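Local structure of carbohydrate-binding protein (Flavonifractor plautii, 6N1B) at residues 76-81 against 383-388; 39-44 against 81-86; 332-337 against 356-361. The protein probably removes the acetyl group from the N-acetylgalactosamine of the blood group A antigen, a step in converting A to O type blood. One frame throughout, in Å; residues are numbered along the deposited sequence.

Contact 1: residues 76-81 against 383-388; sequences NVMRIS and DDRIWR. With FUC (alpha-L-fucopyranose), chain B.
W387 forms the dense half of this contact: its indole takes N76 over one face and M78 beside its five-membered ring. The amide nitrogen ND2 of N76 lies 3.2 Å from CZ2 of W387, above the plane and displaced toward the rim of the six-membered ring; CG of N76 anti to the backbone N (chi1 -153°) swings the amide to this place. Amide and indole planes are 56° apart, so the amide leans on the ring instead of stacking flat. CB of N76 makes a separate CH-pi contact over the same indole, 4.3 Å from the centroid of the five-membered ring. M78 folds back at chi2 and chi3, which brings SD to 3.5 Å from NE1 of W387. The sulfur sits obliquely to the ring in a Met-aromatic contact, while CG of M78 packs on CB of R385. A water at the indole edge accepts from M78 N and lies 2.8 Å from R385 O, to which it appears to donate.

Toward solvent the packing gives way to a charged pair, R79 with D384. The extended R79 meets D384 side-on: NE bonds OD2 at 2.8 Å and NH2 bonds OD1 over the same length, both nearly straight. Each oxygen uses its syn lone pair, and the two planes are 13° apart, the geometry of a bidentate salt bridge. R79 is exposed and also touches a crystal neighbour, so its pose may owe something to the lattice.

Beyond the packed half, in one of its two conformers S81 OG lies 2.7 Å from O5 of the fucose, a bond the other conformer leaves uncertain; D141 holds the same sugar. The loop 76-81, backed by strand 385-395, thus forms one wall of the glycan pocket on this beta-propeller.

Contact 2: residues 39-44 against 81-86; sequences PAYYSD and SIYENP. With FUC (alpha-L-fucopyranose), chain B.
Y41 reaches across to N85 and to the edge of the Y83 ring with its phenol end. Its chi1 of 77° sets CG between the backbone N and the carbonyl carbon, from where the ring extends toward the opposite loop. OH of Y41 lies 2.9 Å from OD1 of N85, but that bond is not settled, since the one proton can also go to Q110, whose OE1 is the stronger partner. OH of Y41 also lies in the plane of the Y83 ring, 3.7 Å from CD1 of Y83.

At Y42 the contact turns from edge to face. CB of Y42 stands over the Y83 ring, 3.8 Å from its centroid, a CH-pi contact. The Y42 ring follows as an offset stack, its centroid 5.0 Å from that of Y83 and the planes inclined by 19°. Beyond the stack, the Y42 hydroxyl is bonded to A48 and Q51. Y83 is presented by a type I beta turn from S81 to E84, closed by E84 N to S81 O, and E84 is in turn the centre of an inverse gamma turn. Within the type I turn I82 supplies CG2 to the Y83 face opposite Y42, so the ring is covered on both sides.

S43 contributes its carbonyl oxygen, which a water joins to the Y83 hydroxyl by donating to both. D44 then accepts a hydrogen bond from the phenol: Y83 OH donates to OD2 of D44 at 2.6 Å, reaching it on the anti side and 26° out of the carboxylate plane. The other oxygen, OD1 of D44, accepts from A46 N, which, with the Y83 bond, should limit rotation of the carboxylate.

Contact 3: residues 332-337 against 356-361; sequences FQIYRS and YSALQK
A beta hairpin of strands 333-342 and 351-361 carries this contact, and Q333 with L359 and I334 with A358 are paired antiparallel across it. F332 N donates to L359 O at 2.9 Å, and L359 N returns a bond to Q333 O. Y335 N then donates to S357 O at 2.7 Å, from 42° above the carbonyl plane. Between I334 and S337 the register slips by one residue, a beta bulge. Here R336 O is held mainly by the S357 hydroxyl, with OG at 2.7 Å, because the backbone bond from S357 N is weak at 3.4 Å. The S357 chi1 of 68° places OG between its own N and carbonyl carbon, pointing at R336. S337 OG donates to Y335 O and packs against CB of Y356.

On the sheet face of I334, its CD1 meets the Y356 ring at CE2, 3.9 Å away. On the other face CD1 of L359 approaches CD1 of Y335 at 3.7 Å, obliquely to the ring. The phenol of Y335 is bonded to W271, and the residue lines the glycan pocket beside the alpha-galactose. R336 turns from the hairpin to D56 and D122, ligands of a calcium ion.

Strand 333-342 is an edge strand of its four-stranded antiparallel sheet and 351-361 runs between it and 385-395; strand 283-291 packs on Q333, Y335 and R336, strand 52-60 on Y335, R336 and S357.

Contacts 1 and 2 have centres 10 Å apart and share S81: the loop between strands 67-75 and 87-91 serves both, and V77 touches Y42 and Y83. The centres of contacts 1 and 3 are about 11 Å apart, and segment 383-388 reaches the sheet that holds contact 3 (I386 with Q360, R388 with A358). Contacts 2 and 3 lie about 17 Å apart, centre to centre, without touching. Along the chain the segments of contacts 1 and 2 alternate, and contact 3 falls between the two segments of contact 1. The late sheet and early loops thus meet around the glycan pocket, which takes R79 and the shared S81 from contacts 1 and 2 and Y335 from contact 3.

Contact 1: residues 76-81 against 383-388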
# COMPACT_ATOMS: atom_id res chain seq x y z
N ASN A 76 -1.14 12.54 3.57
CA ASN A 76 -1.97 13.18 2.55
C ASN A 76 -3.00 14.06 3.20
O ASN A 76 -3.45 13.77 4.31
CB ASN A 76 -2.65 12.17 1.62
CG ASN A 76 -2.93 12.74 0.24
OD1 ASN A 76 -2.27 13.68 -0.20
ND2 ASN A 76 -3.97 12.13 -0.44
N VAL A 77 -3.40 15.12 2.47
CA VAL A 77 -4.52 15.99 2.85
C VAL A 77 -5.34 16.27 1.60
O VAL A 77 -4.82 16.14 0.48
CB VAL A 77 -3.99 17.33 3.47
CG1 VAL A 77 -3.16 17.05 4.72
CG2 VAL A 77 -3.25 18.16 2.49
N MET A 78 -6.56 16.71 1.78
CA MET A 78 -7.35 17.21 0.67
C MET A 78 -6.78 18.48 0.10
O MET A 78 -6.12 19.29 0.77
CB MET A 78 -8.78 17.47 1.10
CG MET A 78 -9.56 16.21 1.56
SD MET A 78 -9.64 14.86 0.39
CE MET A 78 -10.75 15.53 -0.80
N ARG A 79 -7.00 18.61 -1.24
CA ARG A 79 -6.74 19.81 -2.00
C ARG A 79 -5.32 19.98 -2.53
O ARG A 79 -5.08 20.76 -3.46
CB ARG A 79 -7.19 21.07 -1.35
CG ARG A 79 -8.65 21.09 -0.81
CD ARG A 79 -9.10 22.48 -0.60
NE ARG A 79 -10.40 22.48 0.07
CZ ARG A 79 -11.06 23.61 0.36
NH1 ARG A 79 -10.54 24.80 0.01
NH2 ARG A 79 -12.22 23.51 1.02
N ILE A 80 -4.36 19.37 -1.86
CA ILE A 80 -2.94 19.49 -2.21
C ILE A 80 -2.25 18.20 -1.99
O ILE A 80 -2.40 17.62 -0.92
CB ILE A 80 -2.28 20.69 -1.51
CG1 ILE A 80 -0.84 20.94 -1.97
CG2 ILE A 80 -2.37 20.60 -0.00
CD1 ILE A 80 -0.32 22.33 -1.64
N SER A 81 -1.56 17.73 -3.06
CA SER A 81 -0.89 16.43 -3.01
C SER A 81 0.60 16.50 -2.74
O SER A 81 1.31 15.49 -2.76
CB SER A 81 -1.19 15.66 -4.32
OG SER A 81 -2.59 15.36 -4.36
N ASP A 383 -9.85 20.86 5.46
CA ASP A 383 -10.03 19.42 5.62
C ASP A 383 -11.43 19.02 5.15
O ASP A 383 -12.32 18.81 5.97
CB ASP A 383 -9.77 19.04 7.04
CG ASP A 383 -8.33 19.03 7.47
OD1 ASP A 383 -7.44 18.84 6.58
OD2 ASP A 383 -8.09 19.36 8.68
N ASP A 384 -11.62 18.92 3.85
CA ASP A 384 -12.87 18.47 3.34
C ASP A 384 -13.25 17.06 3.78
O ASP A 384 -14.41 16.65 3.97
CB ASP A 384 -12.96 18.54 1.79
CG ASP A 384 -12.59 19.87 1.24
OD1 ASP A 384 -13.13 20.90 1.69
OD2 ASP A 384 -11.66 19.98 0.46
N ARG A 385 -12.15 16.26 3.96
CA ARG A 385 -12.17 14.92 4.51
C ARG A 385 -10.87 14.80 5.35
O ARG A 385 -10.03 15.70 5.27
CB ARG A 385 -12.11 13.89 3.30
CG ARG A 385 -13.26 14.02 2.34
CD ARG A 385 -13.23 13.00 1.23
NE ARG A 385 -14.39 13.22 0.38
CZ ARG A 385 -14.41 13.07 -0.92
NH1 ARG A 385 -13.37 12.70 -1.63
NH2 ARG A 385 -15.54 13.45 -1.52
N ILE A 386 -10.81 13.74 6.13
CA ILE A 386 -9.62 13.46 6.94
C ILE A 386 -9.15 12.05 6.59
O ILE A 386 -9.91 11.11 6.47
CB ILE A 386 -9.91 13.55 8.45
CG1 ILE A 386 -10.24 14.96 8.89
CG2 ILE A 386 -8.76 13.02 9.30
CD1 ILE A 386 -9.05 15.92 8.97
N TRP A 387 -7.83 11.93 6.41
CA TRP A 387 -7.15 10.69 6.02
C TRP A 387 -6.45 10.06 7.22
O TRP A 387 -5.55 10.73 7.81
CB TRP A 387 -6.08 10.94 4.94
CG TRP A 387 -6.50 11.68 3.70
CD1 TRP A 387 -6.82 12.97 3.60
CD2 TRP A 387 -6.60 11.12 2.35
NE1 TRP A 387 -7.06 13.35 2.26
CE2 TRP A 387 -6.96 12.19 1.49
CE3 TRP A 387 -6.40 9.87 1.84
CZ2 TRP A 387 -7.09 12.04 0.12
CZ3 TRP A 387 -6.60 9.68 0.45
CH2 TRP A 387 -6.93 10.77 -0.36
N ARG A 388 -6.73 8.80 7.54
CA ARG A 388 -5.99 8.09 8.58
C ARG A 388 -5.76 6.62 8.20
O ARG A 388 -6.36 6.07 7.25
CB ARG A 388 -6.83 8.06 9.92
CG ARG A 388 -7.24 9.37 10.54
CD ARG A 388 -6.06 10.23 10.99
NE ARG A 388 -6.61 11.40 11.64
CZ ARG A 388 -5.94 12.49 11.93
NH1 ARG A 388 -4.63 12.60 11.64
NH2 ARG A 388 -6.58 13.52 12.51
C1 FUC B . -4.58 14.36 -7.15
C2 FUC B . -3.51 14.71 -8.21
C3 FUC B . -3.82 16.09 -8.83
C4 FUC B . -3.81 17.15 -7.74
C5 FUC B . -4.88 16.79 -6.71
C6 FUC B . -4.96 17.72 -5.47
O2 FUC B . -3.55 13.72 -9.27
O3 FUC B . -2.78 16.44 -9.78
O4 FUC B . -2.52 17.20 -7.15
O5 FUC B . -4.60 15.45 -6.21
O HOH W 1 -7.57 16.67 4.45

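Contact 2: residues 39-44 against 81-86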
# COMPACT_ATOMS: atom_id res chain seq x y z
N PRO A 39 3.29 9.42 12.11
CA PRO A 39 3.72 10.81 12.04
C PRO A 39 3.75 11.30 10.61
O PRO A 39 4.15 10.58 9.69
CB PRO A 39 5.07 10.76 12.70
CG PRO A 39 5.59 9.42 12.34
CD PRO A 39 4.42 8.50 12.31
N ALA A 40 3.29 12.49 10.35
CA ALA A 40 3.46 13.12 9.09
C ALA A 40 4.29 14.39 9.25
O ALA A 40 4.10 15.19 10.18
CB ALA A 40 2.14 13.52 8.44
N TYR A 41 5.19 14.61 8.29
CA TYR A 41 6.21 15.71 8.43
C TYR A 41 5.61 17.08 8.26
O TYR A 41 6.22 18.06 8.66
CB TYR A 41 7.41 15.50 7.46
CG TYR A 41 7.03 15.90 6.02
CD1 TYR A 41 6.33 15.07 5.16
CD2 TYR A 41 7.38 17.16 5.51
CE1 TYR A 41 5.98 15.50 3.91
CE2 TYR A 41 7.03 17.56 4.24
CZ TYR A 41 6.33 16.68 3.46
OH TYR A 41 5.97 17.08 2.17
N TYR A 42 4.50 17.21 7.54
CA TYR A 42 4.01 18.48 7.09
C TYR A 42 3.46 19.34 8.22
O TYR A 42 2.97 18.82 9.25
CB TYR A 42 2.97 18.36 5.96
CG TYR A 42 1.66 17.76 6.38
CD1 TYR A 42 0.69 18.57 7.00
CD2 TYR A 42 1.32 16.43 6.19
CE1 TYR A 42 -0.42 18.03 7.52
CE2 TYR A 42 0.20 15.89 6.67
CZ TYR A 42 -0.73 16.67 7.32
OH TYR A 42 -1.90 16.09 7.86
N SER A 43 3.48 20.67 8.00
CA SER A 43 2.78 21.58 8.86
C SER A 43 2.09 22.61 7.99
O SER A 43 2.72 23.36 7.31
CB SER A 43 3.85 22.25 9.81
OG SER A 43 3.19 23.17 10.70
N ASP A 44 0.77 22.65 8.03
CA ASP A 44 -0.03 23.42 7.10
C ASP A 44 -1.28 23.85 7.95
O ASP A 44 -2.03 23.04 8.37
CB ASP A 44 -0.46 22.57 5.89
CG ASP A 44 -1.21 23.37 4.87
OD1 ASP A 44 -2.04 24.27 5.23
OD2 ASP A 44 -1.04 23.17 3.65
N SER A 81 -1.56 17.73 -3.06
CA SER A 81 -0.89 16.43 -3.01
C SER A 81 0.60 16.50 -2.74
O SER A 81 1.31 15.49 -2.76
CB SER A 81 -1.19 15.66 -4.32
OG SER A 81 -2.59 15.36 -4.36
N ILE A 82 1.11 17.71 -2.46
CA ILE A 82 2.50 17.93 -2.34
C ILE A 82 3.20 17.31 -1.18
O ILE A 82 4.40 17.16 -1.15
CB ILE A 82 2.87 19.46 -2.47
CG1 ILE A 82 4.19 19.68 -3.26
CG2 ILE A 82 2.74 20.09 -1.09
CD1 ILE A 82 4.59 21.09 -3.57
N TYR A 83 2.39 16.92 -0.16
CA TYR A 83 2.89 16.28 1.08
C TYR A 83 2.92 14.79 1.00
O TYR A 83 3.39 14.15 1.98
CB TYR A 83 2.04 16.69 2.29
CG TYR A 83 1.89 18.20 2.47
CD1 TYR A 83 2.88 19.08 2.38
CD2 TYR A 83 0.65 18.72 2.74
CE1 TYR A 83 2.73 20.47 2.55
CE2 TYR A 83 0.45 20.07 2.89
CZ TYR A 83 1.48 20.94 2.75
OH TYR A 83 1.30 22.30 2.88
N GLU A 84 2.50 14.22 -0.12
CA GLU A 84 2.23 12.78 -0.26
C GLU A 84 3.52 11.97 -0.51
O GLU A 84 3.57 11.22 -1.50
CB GLU A 84 1.12 12.61 -1.29
CG GLU A 84 0.43 11.26 -1.29
CD GLU A 84 -0.71 11.18 -2.17
OE1 GLU A 84 -1.04 12.17 -2.90
OE2 GLU A 84 -1.38 10.11 -2.19
N ASN A 85 4.46 12.09 0.42
CA ASN A 85 5.82 11.64 0.13
C ASN A 85 6.19 10.47 0.96
O ASN A 85 6.03 10.50 2.21
CB ASN A 85 6.77 12.80 0.31
CG ASN A 85 6.27 13.99 -0.54
OD1 ASN A 85 6.07 15.13 0.04
ND2 ASN A 85 6.07 13.78 -1.78
N PRO A 86 6.68 9.39 0.34
CA PRO A 86 7.06 8.16 1.09
C PRO A 86 7.83 8.43 2.37
O PRO A 86 8.82 9.17 2.37
CB PRO A 86 7.87 7.36 0.07
CG PRO A 86 7.26 7.76 -1.22
CD PRO A 86 6.84 9.22 -1.07
C1 FUC B . -4.58 14.36 -7.15
C2 FUC B . -3.51 14.71 -8.21
C3 FUC B . -3.82 16.09 -8.83
C4 FUC B . -3.81 17.15 -7.74
C5 FUC B . -4.88 16.79 -6.71
C6 FUC B . -4.96 17.72 -5.47
O2 FUC B . -3.55 13.72 -9.27
O3 FUC B . -2.78 16.44 -9.78
O4 FUC B . -2.52 17.20 -7.15
O5 FUC B . -4.60 15.45 -6.21
O HOH W 2 3.32 23.56 4.11

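Contact 3: residues 332-337 against 356-361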
# COMPACT_ATOMS: atom_id res chain seq x y z
N PHE A 332 -16.30 7.53 4.90
CA PHE A 332 -16.40 7.88 3.47
C PHE A 332 -16.09 6.73 2.56
O PHE A 332 -16.84 6.41 1.60
CB PHE A 332 -15.61 9.10 3.10
CG PHE A 332 -15.73 9.51 1.63
CD1 PHE A 332 -16.93 9.90 1.11
CD2 PHE A 332 -14.66 9.37 0.79
CE1 PHE A 332 -17.07 10.16 -0.23
CE2 PHE A 332 -14.83 9.62 -0.59
CZ PHE A 332 -16.00 10.06 -1.06
N GLN A 333 -14.91 6.15 2.75
CA GLN A 333 -14.46 5.03 1.91
C GLN A 333 -13.37 4.28 2.65
O GLN A 333 -12.67 4.93 3.47
CB GLN A 333 -13.96 5.52 0.55
CG GLN A 333 -12.59 6.11 0.53
CD GLN A 333 -12.28 6.91 -0.71
OE1 GLN A 333 -12.47 6.33 -1.92
NE2 GLN A 333 -11.81 8.06 -0.59
N ILE A 334 -13.22 2.98 2.31
CA ILE A 334 -12.01 2.31 2.68
C ILE A 334 -11.00 2.49 1.59
O ILE A 334 -11.34 2.33 0.38
CB ILE A 334 -12.23 0.83 3.01
CG1 ILE A 334 -13.38 0.62 4.01
CG2 ILE A 334 -10.98 0.20 3.45
CD1 ILE A 334 -13.18 1.30 5.31
N TYR A 335 -9.80 2.90 1.96
CA TYR A 335 -8.73 3.19 1.01
C TYR A 335 -7.70 2.03 1.03
O TYR A 335 -7.94 0.99 1.60
CB TYR A 335 -8.10 4.60 1.31
CG TYR A 335 -7.70 5.36 0.07
CD1 TYR A 335 -8.76 5.97 -0.67
CD2 TYR A 335 -6.43 5.48 -0.43
CE1 TYR A 335 -8.46 6.64 -1.88
CE2 TYR A 335 -6.12 6.10 -1.61
CZ TYR A 335 -7.19 6.69 -2.34
OH TYR A 335 -6.91 7.29 -3.58
N ARG A 336 -6.59 2.24 0.33
CA ARG A 336 -5.67 1.15 0.14
C ARG A 336 -5.18 0.55 1.41
O ARG A 336 -4.85 1.29 2.36
CB ARG A 336 -4.51 1.65 -0.75
CG ARG A 336 -3.64 0.50 -1.30
CD ARG A 336 -2.46 0.02 -0.44
NE ARG A 336 -1.60 -0.80 -1.31
CZ ARG A 336 -0.46 -1.39 -0.92
NH1 ARG A 336 -0.06 -1.32 0.33
NH2 ARG A 336 0.20 -2.13 -1.78
N SER A 337 -5.13 -0.76 1.48
CA SER A 337 -4.85 -1.48 2.71
C SER A 337 -3.72 -2.46 2.48
O SER A 337 -3.51 -2.95 1.35
CB SER A 337 -6.12 -2.14 3.17
OG SER A 337 -7.14 -1.12 3.41
N TYR A 356 -5.50 -0.82 7.42
CA TYR A 356 -6.35 -0.20 6.43
C TYR A 356 -6.32 1.28 6.49
O TYR A 356 -6.40 1.85 7.59
CB TYR A 356 -7.79 -0.74 6.47
CG TYR A 356 -8.73 -0.25 7.57
CD1 TYR A 356 -8.76 -0.89 8.81
CD2 TYR A 356 -9.61 0.71 7.33
CE1 TYR A 356 -9.71 -0.51 9.80
CE2 TYR A 356 -10.57 1.07 8.25
CZ TYR A 356 -10.66 0.48 9.46
OH TYR A 356 -11.59 0.78 10.39
N SER A 357 -6.22 1.96 5.38
CA SER A 357 -6.44 3.39 5.37
C SER A 357 -7.87 3.71 5.01
O SER A 357 -8.59 2.84 4.42
CB SER A 357 -5.41 4.11 4.53
OG SER A 357 -5.52 3.84 3.12
N ALA A 358 -8.33 4.88 5.43
CA ALA A 358 -9.71 5.28 5.18
C ALA A 358 -9.81 6.79 5.30
O ALA A 358 -8.86 7.48 5.67
CB ALA A 358 -10.67 4.57 6.10
N LEU A 359 -10.99 7.29 4.94
CA LEU A 359 -11.29 8.74 5.00
C LEU A 359 -12.65 8.93 5.68
O LEU A 359 -13.54 8.12 5.50
CB LEU A 359 -11.35 9.37 3.60
CG LEU A 359 -10.05 9.48 2.84
CD1 LEU A 359 -9.58 8.19 2.21
CD2 LEU A 359 -10.17 10.54 1.80
N GLN A 360 -12.73 10.10 6.37
CA GLN A 360 -13.96 10.59 6.94
C GLN A 360 -14.45 11.69 6.09
O GLN A 360 -13.70 12.60 5.67
CB GLN A 360 -13.74 11.06 8.38
CG GLN A 360 -15.04 11.49 9.04
CD GLN A 360 -14.96 11.84 10.51
OE1 GLN A 360 -13.94 11.63 11.17
NE2 GLN A 360 -16.08 12.45 11.00
N LYS A 361 -15.77 11.70 5.80
CA LYS A 361 -16.42 12.76 4.98
C LYS A 361 -16.83 13.99 5.80
O LYS A 361 -17.08 13.93 6.97
CB LYS A 361 -17.61 12.24 4.21
CG LYS A 361 -18.67 11.60 5.10
CD LYS A 361 -19.85 11.10 4.24
CE LYS A 361 -20.50 9.98 4.98
NZ LYS A 361 -21.03 10.39 6.24